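Local coordinates for protein fructokinase (Xylella fastidiosa Temecula1, PDB 3LJS) that probably phosphorylates fructose with ATP as the phosphate donor, as a sugar kinase of the PfkB (ribokinase-like) family, at residues Leu59-Phe64 with Arg84-Lys89; Ala13-Leu18 with Asp66-Ser71; Gly160-Phe165 with Gln274-Ala279; Thr6-Gly11 with Leu131-Cys136. All blocks are in the same frame, centred on the assembly; numbering follows the deposited sequence.

Interaction 1: Leu59-Phe64 with Arg84-Lys89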
loop_
_atom_site.group_PDB
_atom_site.type_symbol
_atom_site.label_atom_id
_atom_site.label_comp_id
_atom_site.label_asym_id
_atom_site.label_seq_id
_atom_site.Cartn_x
_atom_site.Cartn_y
_atom_site.Cartn_z
ATOM N N LEU B 59 8.164 12.293 -5.046
ATOM C CA LEU B 59 8.333 11.065 -4.277
ATOM C C LEU B 59 7.820 11.323 -2.862
ATOM O O LEU B 59 7.923 12.440 -2.355
ATOM C CB LEU B 59 9.812 10.674 -4.198
ATOM C CG LEU B 59 10.582 10.491 -5.506
ATOM C CD1 LEU B 59 11.988 9.980 -5.209
ATOM C CD2 LEU B 59 9.844 9.522 -6.399
ATOM N N GLY B 60 7.271 10.297 -2.223
ATOM C CA GLY B 60 6.775 10.478 -0.873
ATOM C C GLY B 60 7.922 10.626 0.112
ATOM O O GLY B 60 9.068 10.281 -0.198
ATOM N N SER B 61 7.624 11.172 1.288
ATOM C CA SER B 61 8.624 11.334 2.339
ATOM C C SER B 61 8.462 10.133 3.253
ATOM O O SER B 61 8.144 10.268 4.437
ATOM C CB SER B 61 8.386 12.615 3.139
ATOM O OG SER B 61 8.572 13.756 2.324
ATOM N N ASP B 62 8.649 8.955 2.676
ATOM C CA ASP B 62 8.533 7.704 3.403
ATOM C C ASP B 62 9.691 6.805 3.004
ATOM O O ASP B 62 10.515 7.180 2.165
ATOM C CB ASP B 62 7.194 7.023 3.093
ATOM C CG ASP B 62 6.886 6.973 1.601
ATOM O OD1 ASP B 62 7.731 6.487 0.825
ATOM O OD2 ASP B 62 5.788 7.416 1.203
HETATM N N MSE B 63 9.748 5.622 3.607
HETATM C CA MSE B 63 10.813 4.662 3.339
HETATM C C MSE B 63 10.940 4.304 1.863
HETATM O O MSE B 63 12.046 4.154 1.346
HETATM C CB MSE B 63 10.588 3.383 4.160
HETATM C CG MSE B 63 9.257 2.681 3.884
HETATM SE SE MSE B 63 8.996 1.038 4.914
HETATM C CE MSE B 63 8.357 1.828 6.568
ATOM N N PHE B 64 9.809 4.163 1.184
ATOM C CA PHE B 64 9.830 3.810 -0.226
ATOM C C PHE B 64 10.316 4.964 -1.087
ATOM O O PHE B 64 11.014 4.757 -2.081
ATOM C CB PHE B 64 8.445 3.344 -0.664
ATOM C CG PHE B 64 8.008 2.079 0.010
ATOM C CD1 PHE B 64 8.798 0.937 -0.062
ATOM C CD2 PHE B 64 6.818 2.028 0.725
ATOM C CE1 PHE B 64 8.412 -0.245 0.569
ATOM C CE2 PHE B 64 6.418 0.854 1.360
ATOM C CZ PHE B 64 7.217 -0.286 1.282
ATOM N N ARG B 84 9.523 16.357 -2.851
ATOM C CA ARG B 84 8.970 15.402 -1.894
ATOM C C ARG B 84 7.682 15.874 -1.230
ATOM O O ARG B 84 7.392 17.068 -1.189
ATOM C CB ARG B 84 10.008 15.112 -0.799
ATOM C CG ARG B 84 11.411 14.783 -1.309
ATOM C CD ARG B 84 11.437 13.483 -2.106
ATOM N NE ARG B 84 11.318 12.298 -1.262
ATOM C CZ ARG B 84 12.339 11.702 -0.653
ATOM N NH1 ARG B 84 13.570 12.176 -0.789
ATOM N NH2 ARG B 84 12.130 10.624 0.091
ATOM N N THR B 85 6.914 14.924 -0.707
ATOM C CA THR B 85 5.677 15.244 -0.013
ATOM C C THR B 85 5.340 14.213 1.060
ATOM O O THR B 85 5.640 13.027 0.915
ATOM C CB THR B 85 4.488 15.339 -0.976
ATOM O OG1 THR B 85 3.313 15.685 -0.231
ATOM C CG2 THR B 85 4.264 14.015 -1.686
ATOM N N SER B 86 4.718 14.682 2.139
ATOM C CA SER B 86 4.310 13.822 3.245
ATOM C C SER B 86 2.794 13.712 3.230
ATOM O O SER B 86 2.204 13.052 4.083
ATOM C CB SER B 86 4.758 14.423 4.582
ATOM O OG SER B 86 6.170 14.524 4.652
ATOM N N THR B 87 2.171 14.365 2.255
ATOM C CA THR B 87 0.717 14.374 2.122
ATOM C C THR B 87 0.157 13.029 1.679
ATOM O O THR B 87 -0.974 12.676 2.012
ATOM C CB THR B 87 0.272 15.461 1.120
ATOM O OG1 THR B 87 0.657 16.748 1.620
ATOM C CG2 THR B 87 -1.237 15.437 0.921
ATOM N N ALA B 88 0.948 12.282 0.919
ATOM C CA ALA B 88 0.525 10.976 0.442
ATOM C C ALA B 88 1.723 10.043 0.380
ATOM O O ALA B 88 2.878 10.483 0.354
ATOM C CB ALA B 88 -0.130 11.097 -0.934
ATOM N N LYS B 89 1.438 8.748 0.360
ATOM C CA LYS B 89 2.478 7.734 0.317
ATOM C C LYS B 89 2.929 7.443 -1.106
ATOM O O LYS B 89 2.236 7.761 -2.079
ATOM C CB LYS B 89 1.960 6.434 0.935
ATOM C CG LYS B 89 1.467 6.556 2.371
ATOM C CD LYS B 89 2.619 6.798 3.321
ATOM C CE LYS B 89 2.160 6.793 4.769
ATOM N NZ LYS B 89 3.301 7.082 5.681
HETATM O O HOH W 1 7.969 16.268 3.031
HETATM O O HOH W 2 5.013 10.000 1.999
#
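Arg-84 reaches across to the neighbouring strand to hold Gly-60 side-on: NE and NH2 both donate to Gly-60 O, the bond from NH2 to that oxygen measuring 3.1 Å. The acceptor lies exactly in the guanidinium plane, and on the carbonyl side NH2 sits in the C=O plane while NE stands 55° out of it. Bends at chi2 and chi3 (-65° and -74°) fold the long chain back, bringing CD and NE alongside Leu-59 CB. NH2 also forms a salt bridge with Asp-66 on helix 63-75. Beside this grip, Thr-85 N donates to Leu-59 O and Ser-61 N to Thr-85 O (2.7 Å), pairing 53-60 with the edge strand 82-85 in parallel, the two strands of a right-handed beta-alpha-beta unit whose helix is 63-75. Gly-60 suits the tight spot because a CB there would run into Asp-62 OD2. That carboxylate N-caps the helix through OD1 to Gly-65 N, while OD2 lies 3.4 Å from Lys-89 CA. Toward solvent the contact is looser: Ser-61 and Ser-86, short polar side chains, share one water, bound by Ser-61 OG at 2.7 Å and Ser-86 OG at 3.0 Å.

Interaction 2: Ala13-Leu18 with Asp66-Ser71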
loop_
_atom_site.group_PDB
_atom_site.type_symbol
_atom_site.label_atom_id
_atom_site.label_comp_id
_atom_site.label_asym_id
_atom_site.label_seq_id
_atom_site.Cartn_x
_atom_site.Cartn_y
_atom_site.Cartn_z
ATOM N N ALA B 13 7.253 7.377 -10.254
ATOM C CA ALA B 13 8.295 6.461 -9.842
ATOM C C ALA B 13 7.543 5.813 -8.679
ATOM O O ALA B 13 6.973 6.514 -7.841
ATOM C CB ALA B 13 9.523 7.218 -9.337
ATOM N N LEU B 14 7.496 4.491 -8.644
ATOM C CA LEU B 14 6.781 3.811 -7.573
ATOM C C LEU B 14 7.445 2.490 -7.252
ATOM O O LEU B 14 8.436 2.123 -7.882
ATOM C CB LEU B 14 5.321 3.579 -7.980
ATOM C CG LEU B 14 5.062 3.012 -9.382
ATOM C CD1 LEU B 14 5.549 1.573 -9.485
ATOM C CD2 LEU B 14 3.566 3.078 -9.669
ATOM N N ILE B 15 6.892 1.779 -6.273
ATOM C CA ILE B 15 7.436 0.492 -5.862
ATOM C C ILE B 15 6.632 -0.664 -6.430
ATOM O O ILE B 15 5.409 -0.717 -6.274
ATOM C CB ILE B 15 7.440 0.349 -4.320
ATOM C CG1 ILE B 15 8.292 1.452 -3.689
ATOM C CG2 ILE B 15 7.954 -1.023 -3.921
ATOM C CD1 ILE B 15 9.748 1.417 -4.088
ATOM N N ASP B 16 7.313 -1.577 -7.116
ATOM C CA ASP B 16 6.655 -2.765 -7.641
ATOM C C ASP B 16 6.905 -3.808 -6.556
ATOM O O ASP B 16 8.061 -4.113 -6.249
ATOM C CB ASP B 16 7.293 -3.253 -8.951
ATOM C CG ASP B 16 6.997 -2.344 -10.137
ATOM O OD1 ASP B 16 5.848 -1.880 -10.272
ATOM O OD2 ASP B 16 7.914 -2.115 -10.951
HETATM N N MSE B 17 5.834 -4.328 -5.959
HETATM C CA MSE B 17 5.951 -5.347 -4.917
HETATM C C MSE B 17 5.638 -6.697 -5.552
HETATM O O MSE B 17 4.479 -7.019 -5.816
HETATM C CB MSE B 17 4.975 -5.057 -3.774
HETATM C CG MSE B 17 5.358 -3.867 -2.916
HETATM SE SE MSE B 17 6.907 -4.208 -1.800
HETATM C CE MSE B 17 5.996 -4.940 -0.274
ATOM N N LEU B 18 6.690 -7.477 -5.791
ATOM C CA LEU B 18 6.587 -8.777 -6.443
ATOM C C LEU B 18 6.247 -9.933 -5.514
ATOM O O LEU B 18 7.074 -10.365 -4.715
ATOM C CB LEU B 18 7.900 -9.077 -7.176
ATOM C CG LEU B 18 8.181 -8.372 -8.511
ATOM C CD1 LEU B 18 7.736 -6.928 -8.481
ATOM C CD2 LEU B 18 9.669 -8.476 -8.820
ATOM N N ASP B 66 12.421 7.215 -0.123
ATOM C CA ASP B 66 13.861 7.282 0.098
ATOM C C ASP B 66 14.551 6.227 -0.758
ATOM O O ASP B 66 15.631 6.465 -1.301
ATOM C CB ASP B 66 14.209 7.036 1.571
ATOM C CG ASP B 66 13.659 8.109 2.494
ATOM O OD1 ASP B 66 13.451 9.252 2.030
ATOM O OD2 ASP B 66 13.451 7.809 3.693
ATOM N N PHE B 67 13.921 5.060 -0.870
ATOM C CA PHE B 67 14.470 3.966 -1.665
ATOM C C PHE B 67 14.573 4.357 -3.131
ATOM O O PHE B 67 15.576 4.078 -3.794
ATOM C CB PHE B 67 13.586 2.726 -1.549
ATOM C CG PHE B 67 13.987 1.610 -2.471
ATOM C CD1 PHE B 67 15.187 0.930 -2.284
ATOM C CD2 PHE B 67 13.155 1.224 -3.516
ATOM C CE1 PHE B 67 15.551 -0.121 -3.124
ATOM C CE2 PHE B 67 13.507 0.176 -4.361
ATOM C CZ PHE B 67 14.706 -0.499 -4.165
ATOM N N LEU B 68 13.523 4.988 -3.640
ATOM C CA LEU B 68 13.504 5.420 -5.032
ATOM C C LEU B 68 14.533 6.526 -5.264
ATOM O O LEU B 68 15.253 6.513 -6.259
ATOM C CB LEU B 68 12.102 5.905 -5.402
ATOM C CG LEU B 68 11.049 4.790 -5.438
ATOM C CD1 LEU B 68 9.665 5.381 -5.633
ATOM C CD2 LEU B 68 11.377 3.818 -6.563
ATOM N N PHE B 69 14.611 7.476 -4.339
ATOM C CA PHE B 69 15.565 8.569 -4.469
ATOM C C PHE B 69 16.997 8.043 -4.544
ATOM O O PHE B 69 17.773 8.450 -5.414
ATOM C CB PHE B 69 15.453 9.527 -3.284
ATOM C CG PHE B 69 16.310 10.755 -3.424
ATOM C CD1 PHE B 69 15.799 11.914 -3.995
ATOM C CD2 PHE B 69 17.637 10.742 -3.009
ATOM C CE1 PHE B 69 16.597 13.048 -4.155
ATOM C CE2 PHE B 69 18.448 11.875 -3.163
ATOM C CZ PHE B 69 17.925 13.027 -3.737
ATOM N N ASP B 70 17.348 7.151 -3.620
ATOM C CA ASP B 70 18.690 6.578 -3.584
ATOM C C ASP B 70 18.964 5.710 -4.804
ATOM O O ASP B 70 20.082 5.702 -5.320
ATOM C CB ASP B 70 18.896 5.749 -2.309
ATOM C CG ASP B 70 18.797 6.585 -1.044
ATOM O OD1 ASP B 70 19.243 7.752 -1.059
ATOM O OD2 ASP B 70 18.287 6.068 -0.028
ATOM N N SER B 71 17.950 4.977 -5.260
ATOM C CA SER B 71 18.102 4.130 -6.440
ATOM C C SER B 71 18.459 4.999 -7.645
ATOM O O SER B 71 19.306 4.624 -8.459
ATOM C CB SER B 71 16.809 3.356 -6.724
ATOM O OG SER B 71 16.529 2.429 -5.684
#
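Leu-68 points from helix 66-71 into the start of strand 14-18 and splits its two methyls between neighbouring residues. CD1 lies over the backbone of Ala-13, 3.7 Å from Ala-13 O and 4.1 Å from Ala-13 CB, while CD2 turns toward Leu-14 O and the end of Ile-15. The small Ala-13 lets the leucine come close to the main chain. Ile-15 leaves the strand across the line of approach, but with CG1 beside the backbone N (chi1 -60°) and a second bend at chi2 its CD1 swings back to the helix. There the methyl meets Leu-68 CD2 at 3.8 Å and the edge of the Phe-67 ring at CD2, 3.5 Å away and near the ring plane. Isoleucine suits the place because its longer arm, ending in CD1, reaches both the ring edge and the leucine methyl. The Phe-67 ring carries Ser-71 OG over one face, that hydroxyl being tied to Phe-67 O. The strand and helix directions lie at 104°. Leu-68 is shared between strand 14-19 and Leu-59 of strand 53-60. Here a helix of the large alpha/beta domain packs on the small beta sheet, the lid in ribokinase-like kinases.

Interaction 3: Gly160-Phe165 with Gln274-Ala279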
loop_
_atom_site.group_PDB
_atom_site.type_symbol
_atom_site.label_atom_id
_atom_site.label_comp_id
_atom_site.label_asym_id
_atom_site.label_seq_id
_atom_site.Cartn_x
_atom_site.Cartn_y
_atom_site.Cartn_z
ATOM N N GLY B 160 12.765 24.159 -26.678
ATOM C CA GLY B 160 13.649 23.496 -27.621
ATOM C C GLY B 160 13.924 22.030 -27.362
ATOM O O GLY B 160 14.957 21.501 -27.770
ATOM N N ALA B 161 13.006 21.361 -26.679
ATOM C CA ALA B 161 13.192 19.948 -26.406
ATOM C C ALA B 161 12.174 19.130 -27.183
ATOM O O ALA B 161 11.042 19.571 -27.410
ATOM C CB ALA B 161 13.059 19.667 -24.914
ATOM N N ILE B 162 12.605 17.943 -27.601
ATOM C CA ILE B 162 11.764 17.009 -28.329
ATOM C C ILE B 162 10.837 16.385 -27.298
ATOM O O ILE B 162 11.284 15.985 -26.225
ATOM C CB ILE B 162 12.617 15.884 -28.953
ATOM C CG1 ILE B 162 13.485 16.453 -30.079
ATOM C CG2 ILE B 162 11.718 14.761 -29.452
ATOM C CD1 ILE B 162 14.573 15.504 -30.533
ATOM N N VAL B 163 9.551 16.300 -27.611
ATOM C CA VAL B 163 8.604 15.706 -26.677
ATOM C C VAL B 163 8.291 14.272 -27.083
ATOM O O VAL B 163 7.800 14.018 -28.184
ATOM C CB VAL B 163 7.296 16.514 -26.618
ATOM C CG1 VAL B 163 6.308 15.840 -25.674
ATOM C CG2 VAL B 163 7.595 17.936 -26.150
ATOM N N SER B 164 8.596 13.341 -26.188
ATOM C CA SER B 164 8.365 11.923 -26.416
ATOM C C SER B 164 7.214 11.469 -25.526
ATOM O O SER B 164 7.175 11.792 -24.342
ATOM C CB SER B 164 9.629 11.136 -26.068
ATOM O OG SER B 164 9.392 9.742 -26.092
ATOM N N PHE B 165 6.288 10.708 -26.098
ATOM C CA PHE B 165 5.134 10.226 -25.354
ATOM C C PHE B 165 4.898 8.734 -25.609
ATOM O O PHE B 165 4.586 8.326 -26.726
ATOM C CB PHE B 165 3.900 11.058 -25.752
ATOM C CG PHE B 165 2.631 10.688 -25.019
ATOM C CD1 PHE B 165 2.641 10.428 -23.653
ATOM C CD2 PHE B 165 1.410 10.652 -25.694
ATOM C CE1 PHE B 165 1.454 10.138 -22.967
ATOM C CE2 PHE B 165 0.219 10.364 -25.018
ATOM C CZ PHE B 165 0.241 10.107 -23.655
ATOM N N GLN B 274 22.418 11.620 -28.177
ATOM C CA GLN B 274 23.813 11.515 -28.595
ATOM C C GLN B 274 24.022 12.055 -30.014
ATOM O O GLN B 274 24.994 12.758 -30.285
ATOM C CB GLN B 274 24.280 10.051 -28.560
ATOM C CG GLN B 274 24.410 9.426 -27.172
ATOM C CD GLN B 274 25.511 10.062 -26.327
ATOM O OE1 GLN B 274 26.635 10.252 -26.793
ATOM N NE2 GLN B 274 25.191 10.382 -25.078
ATOM N N GLN B 275 23.094 11.735 -30.910
ATOM C CA GLN B 275 23.206 12.130 -32.310
ATOM C C GLN B 275 22.637 13.480 -32.749
ATOM O O GLN B 275 23.132 14.067 -33.711
ATOM C CB GLN B 275 22.605 11.026 -33.187
ATOM C CG GLN B 275 23.201 9.652 -32.921
ATOM C CD GLN B 275 22.633 8.585 -33.830
ATOM O OE1 GLN B 275 21.415 8.473 -33.990
ATOM N NE2 GLN B 275 23.513 7.787 -34.429
ATOM N N PHE B 276 21.607 13.974 -32.070
ATOM C CA PHE B 276 21.005 15.251 -32.462
ATOM C C PHE B 276 21.695 16.472 -31.855
ATOM O O PHE B 276 21.974 16.499 -30.657
ATOM C CB PHE B 276 19.524 15.293 -32.068
ATOM C CG PHE B 276 18.684 14.196 -32.668
ATOM C CD1 PHE B 276 19.125 13.468 -33.768
ATOM C CD2 PHE B 276 17.421 13.917 -32.146
ATOM C CE1 PHE B 276 18.320 12.484 -34.341
ATOM C CE2 PHE B 276 16.608 12.936 -32.711
ATOM C CZ PHE B 276 17.056 12.218 -33.810
ATOM N N ASP B 277 21.966 17.487 -32.676
ATOM C CA ASP B 277 22.592 18.710 -32.166
ATOM C C ASP B 277 21.516 19.486 -31.429
ATOM O O ASP B 277 21.783 20.157 -30.435
ATOM C CB ASP B 277 23.119 19.606 -33.296
ATOM C CG ASP B 277 24.238 18.966 -34.088
ATOM O OD1 ASP B 277 25.067 18.251 -33.485
ATOM O OD2 ASP B 277 24.294 19.199 -35.317
ATOM N N ASP B 278 20.294 19.395 -31.941
ATOM C CA ASP B 278 19.158 20.089 -31.359
ATOM C C ASP B 278 17.852 19.402 -31.746
ATOM O O ASP B 278 17.847 18.401 -32.467
ATOM C CB ASP B 278 19.127 21.549 -31.824
ATOM C CG ASP B 278 19.240 21.690 -33.341
ATOM O OD1 ASP B 278 18.686 20.843 -34.077
ATOM O OD2 ASP B 278 19.874 22.665 -33.799
ATOM N N ALA B 279 16.745 19.960 -31.270
ATOM C CA ALA B 279 15.425 19.410 -31.537
ATOM C C ALA B 279 15.096 19.349 -33.021
ATOM O O ALA B 279 14.447 18.408 -33.482
ATOM C CB ALA B 279 14.366 20.234 -30.810
HETATM O O HOH W 3 16.909 22.164 -29.524
#
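Phe-276, the first residue to leave helical geometry after helix 262-275, turns its ring toward Ile-162 at the start of strand 162-165. Ile-162 CD1 comes in at the ring edge, close to its plane, 3.6 Å from Phe-276 CD2, and the two side chains cross at about a right angle. A flat aromatic fits here because it is packed from several directions: Phe-272 and Phe-285 meet the same ring, the latter edge-to-face. In the isoleucine, chi2 near 180° (167°) extends CD1 away from the strand to the ring. Past Phe-276 the chain runs on toward the next helix, 281-286, and this loop between two helices packs against the beginning of an interior strand of the central sheet of the Rossmann-like alpha/beta domain. Asp-278 introduces helix 281-286, its OD1 reaching Ala-281 N in a weak cap. Ala-279 then settles against the strand. Its CB lies 3.3 Å from Gly-160 O, and its CA is 3.8 Å from Ile-162 CG1, a fit suited to a small side chain. One water bridges the backbones, donating to Gly-160 O at 2.7 Å and accepting from Ala-279 N at 2.8 Å. Gly-160, whose positive phi (86°) suits glycine, closes the preceding helix in a Schellman motif.

Interaction 4: Thr6-Gly11 with Leu131-Cys136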
loop_
_atom_site.group_PDB
_atom_site.type_symbol
_atom_site.label_atom_id
_atom_site.label_comp_id
_atom_site.label_asym_id
_atom_site.label_seq_id
_atom_site.Cartn_x
_atom_site.Cartn_y
_atom_site.Cartn_z
ATOM N N THR B 6 20.329 16.790 -22.055
ATOM C CA THR B 6 19.674 16.058 -20.976
ATOM C C THR B 6 18.306 15.528 -21.365
ATOM O O THR B 6 17.526 16.215 -22.023
ATOM C CB THR B 6 19.534 16.944 -19.717
ATOM O OG1 THR B 6 20.822 17.435 -19.335
ATOM C CG2 THR B 6 18.934 16.145 -18.554
ATOM N N ILE B 7 18.045 14.284 -20.982
ATOM C CA ILE B 7 16.763 13.652 -21.237
ATOM C C ILE B 7 15.989 13.800 -19.938
ATOM O O ILE B 7 16.426 13.353 -18.880
ATOM C CB ILE B 7 16.928 12.167 -21.586
ATOM C CG1 ILE B 7 17.684 12.053 -22.911
ATOM C CG2 ILE B 7 15.553 11.485 -21.683
ATOM C CD1 ILE B 7 18.083 10.650 -23.276
ATOM N N LEU B 8 14.849 14.460 -20.027
ATOM C CA LEU B 8 14.016 14.705 -18.870
ATOM C C LEU B 8 12.842 13.732 -18.871
ATOM O O LEU B 8 11.996 13.766 -19.760
ATOM C CB LEU B 8 13.575 16.170 -18.926
ATOM C CG LEU B 8 12.420 16.775 -18.147
ATOM C CD1 LEU B 8 12.134 15.990 -16.903
ATOM C CD2 LEU B 8 12.768 18.235 -17.845
ATOM N N CYS B 9 12.825 12.836 -17.889
ATOM C CA CYS B 9 11.759 11.843 -17.767
ATOM C C CYS B 9 10.811 12.303 -16.677
ATOM O O CYS B 9 11.207 12.454 -15.525
ATOM C CB CYS B 9 12.344 10.477 -17.408
ATOM S SG CYS B 9 13.376 9.772 -18.717
ATOM N N PHE B 10 9.552 12.514 -17.039
ATOM C CA PHE B 10 8.579 13.010 -16.080
ATOM C C PHE B 10 7.434 12.070 -15.734
ATOM O O PHE B 10 6.913 11.364 -16.590
ATOM C CB PHE B 10 7.982 14.323 -16.599
ATOM C CG PHE B 10 6.850 14.838 -15.758
ATOM C CD1 PHE B 10 7.105 15.550 -14.591
ATOM C CD2 PHE B 10 5.529 14.563 -16.103
ATOM C CE1 PHE B 10 6.055 15.981 -13.777
ATOM C CE2 PHE B 10 4.475 14.989 -15.295
ATOM C CZ PHE B 10 4.741 15.695 -14.132
ATOM N N GLY B 11 7.027 12.081 -14.472
ATOM C CA GLY B 11 5.906 11.252 -14.091
ATOM C C GLY B 11 6.003 10.508 -12.782
ATOM O O GLY B 11 6.417 11.045 -11.755
ATOM N N LEU B 131 16.959 18.283 -23.880
ATOM C CA LEU B 131 16.882 18.103 -25.319
ATOM C C LEU B 131 15.654 17.232 -25.592
ATOM O O LEU B 131 15.083 17.265 -26.685
ATOM C CB LEU B 131 18.141 17.411 -25.847
ATOM C CG LEU B 131 18.133 17.013 -27.331
ATOM C CD1 LEU B 131 17.810 18.221 -28.200
ATOM C CD2 LEU B 131 19.488 16.428 -27.705
ATOM N N ILE B 132 15.252 16.463 -24.581
ATOM C CA ILE B 132 14.093 15.567 -24.680
ATOM C C ILE B 132 13.274 15.584 -23.386
ATOM O O ILE B 132 13.834 15.660 -22.292
ATOM C CB ILE B 132 14.542 14.105 -24.943
ATOM C CG1 ILE B 132 15.382 14.046 -26.223
ATOM C CG2 ILE B 132 13.319 13.184 -25.078
ATOM C CD1 ILE B 132 15.924 12.663 -26.537
ATOM N N PHE B 133 11.949 15.533 -23.523
ATOM C CA PHE B 133 11.031 15.489 -22.381
ATOM C C PHE B 133 10.181 14.245 -22.638
ATOM O O PHE B 133 9.456 14.177 -23.634
ATOM C CB PHE B 133 10.130 16.731 -22.355
ATOM C CG PHE B 133 9.121 16.745 -21.222
ATOM C CD1 PHE B 133 9.433 17.330 -19.999
ATOM C CD2 PHE B 133 7.850 16.194 -21.392
ATOM C CE1 PHE B 133 8.498 17.374 -18.959
ATOM C CE2 PHE B 133 6.900 16.230 -20.358
ATOM C CZ PHE B 133 7.226 16.822 -19.141
ATOM N N HIS B 134 10.272 13.256 -21.760
ATOM C CA HIS B 134 9.508 12.026 -21.944
ATOM C C HIS B 134 8.447 11.832 -20.876
ATOM O O HIS B 134 8.719 12.006 -19.691
ATOM C CB HIS B 134 10.441 10.807 -21.949
ATOM C CG HIS B 134 9.726 9.511 -22.193
ATOM N ND1 HIS B 134 9.407 8.629 -21.179
ATOM C CD2 HIS B 134 9.210 8.985 -23.325
ATOM C CE1 HIS B 134 8.723 7.617 -21.681
ATOM N NE2 HIS B 134 8.588 7.806 -22.981
ATOM N N ALA B 135 7.242 11.462 -21.302
ATOM C CA ALA B 135 6.131 11.237 -20.376
ATOM C C ALA B 135 5.283 10.047 -20.822
ATOM O O ALA B 135 5.406 9.581 -21.954
ATOM C CB ALA B 135 5.263 12.489 -20.283
ATOM N N CYS B 136 4.431 9.566 -19.919
ATOM C CA CYS B 136 3.542 8.432 -20.177
ATOM C C CYS B 136 2.135 8.817 -19.715
ATOM O O CYS B 136 1.973 9.832 -19.047
ATOM C CB CYS B 136 4.042 7.197 -19.423
ATOM S SG CYS B 136 5.669 6.612 -20.019
HETATM O O HOH W 4 4.432 10.589 -17.351
#
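Thr-6 to Phe-10 and Ile-132 to Cys-136 run as neighbouring parallel strands, their axes 4.7 Å apart at closest and at 21° to each other over these segments, joined by a regular ladder of backbone bonds. Leu-8 uses both its N and its O toward the neighbouring strand, N donating to Ile-132 O and O accepting from His-134 N at 2.7 Å. Phe-10 N donates to His-134 O with an almost straight N-H...O angle of 179°. At the start Thr-6 O takes Leu-131 N at 2.8 Å and Ile-132 N more weakly; past the ladder a water joins Phe-10 O to Cys-136 N.

Side chains alternate between the two faces. On one, Leu-8, Phe-10 and Phe-133 lie side by side. The Phe-133 ring bridges the two residues of the other strand: CD1 is 3.6 Å from Leu-8 CG, and CZ is 3.6 Å from Phe-10 CB. They leave on the same face, and with CG anti to the backbone N in all three they also run alongside one another; the two phenyl planes are at 19° but slid apart, their centroids 6.0 Å distant, so the rings hardly overlap. Large apolar groups suit a face buried under a helix. On the other face Ile-7 CG1 meets Ile-132 CD1 at 4.1 Å, and the slimmer Cys-9 stands beside His-134.

Helix 143-158 covers the Phe-10 and Phe-133 face, helices 38-49 and 262-275 cover the Ile-7 and His-134 face, and strands 53-60 and 162-166 continue the central sheet on either side.

Strand 6-10 opens the chain, and interaction 4 pairs it with 131-136, closing a loop of 119 residues within which interactions 1 and 2 both lie. Strand 14-19 follows directly, and interaction 2 joins its start to helix 63-75; interaction 1 then links 59-64 to 84-89. These two cross, since their segments alternate along the chain, and they share helix 63-75 and touch where Leu-59 packs on Ala-13 and Phe-69. Together they tie the edge of the central sheet to the small sheet. Interaction 3 comes later, in series, closing the long excursion from 160-165 to 274-279; Ile-162 pairs with Leu-131 and Phe-133, joining it to interaction 4 within the sheet.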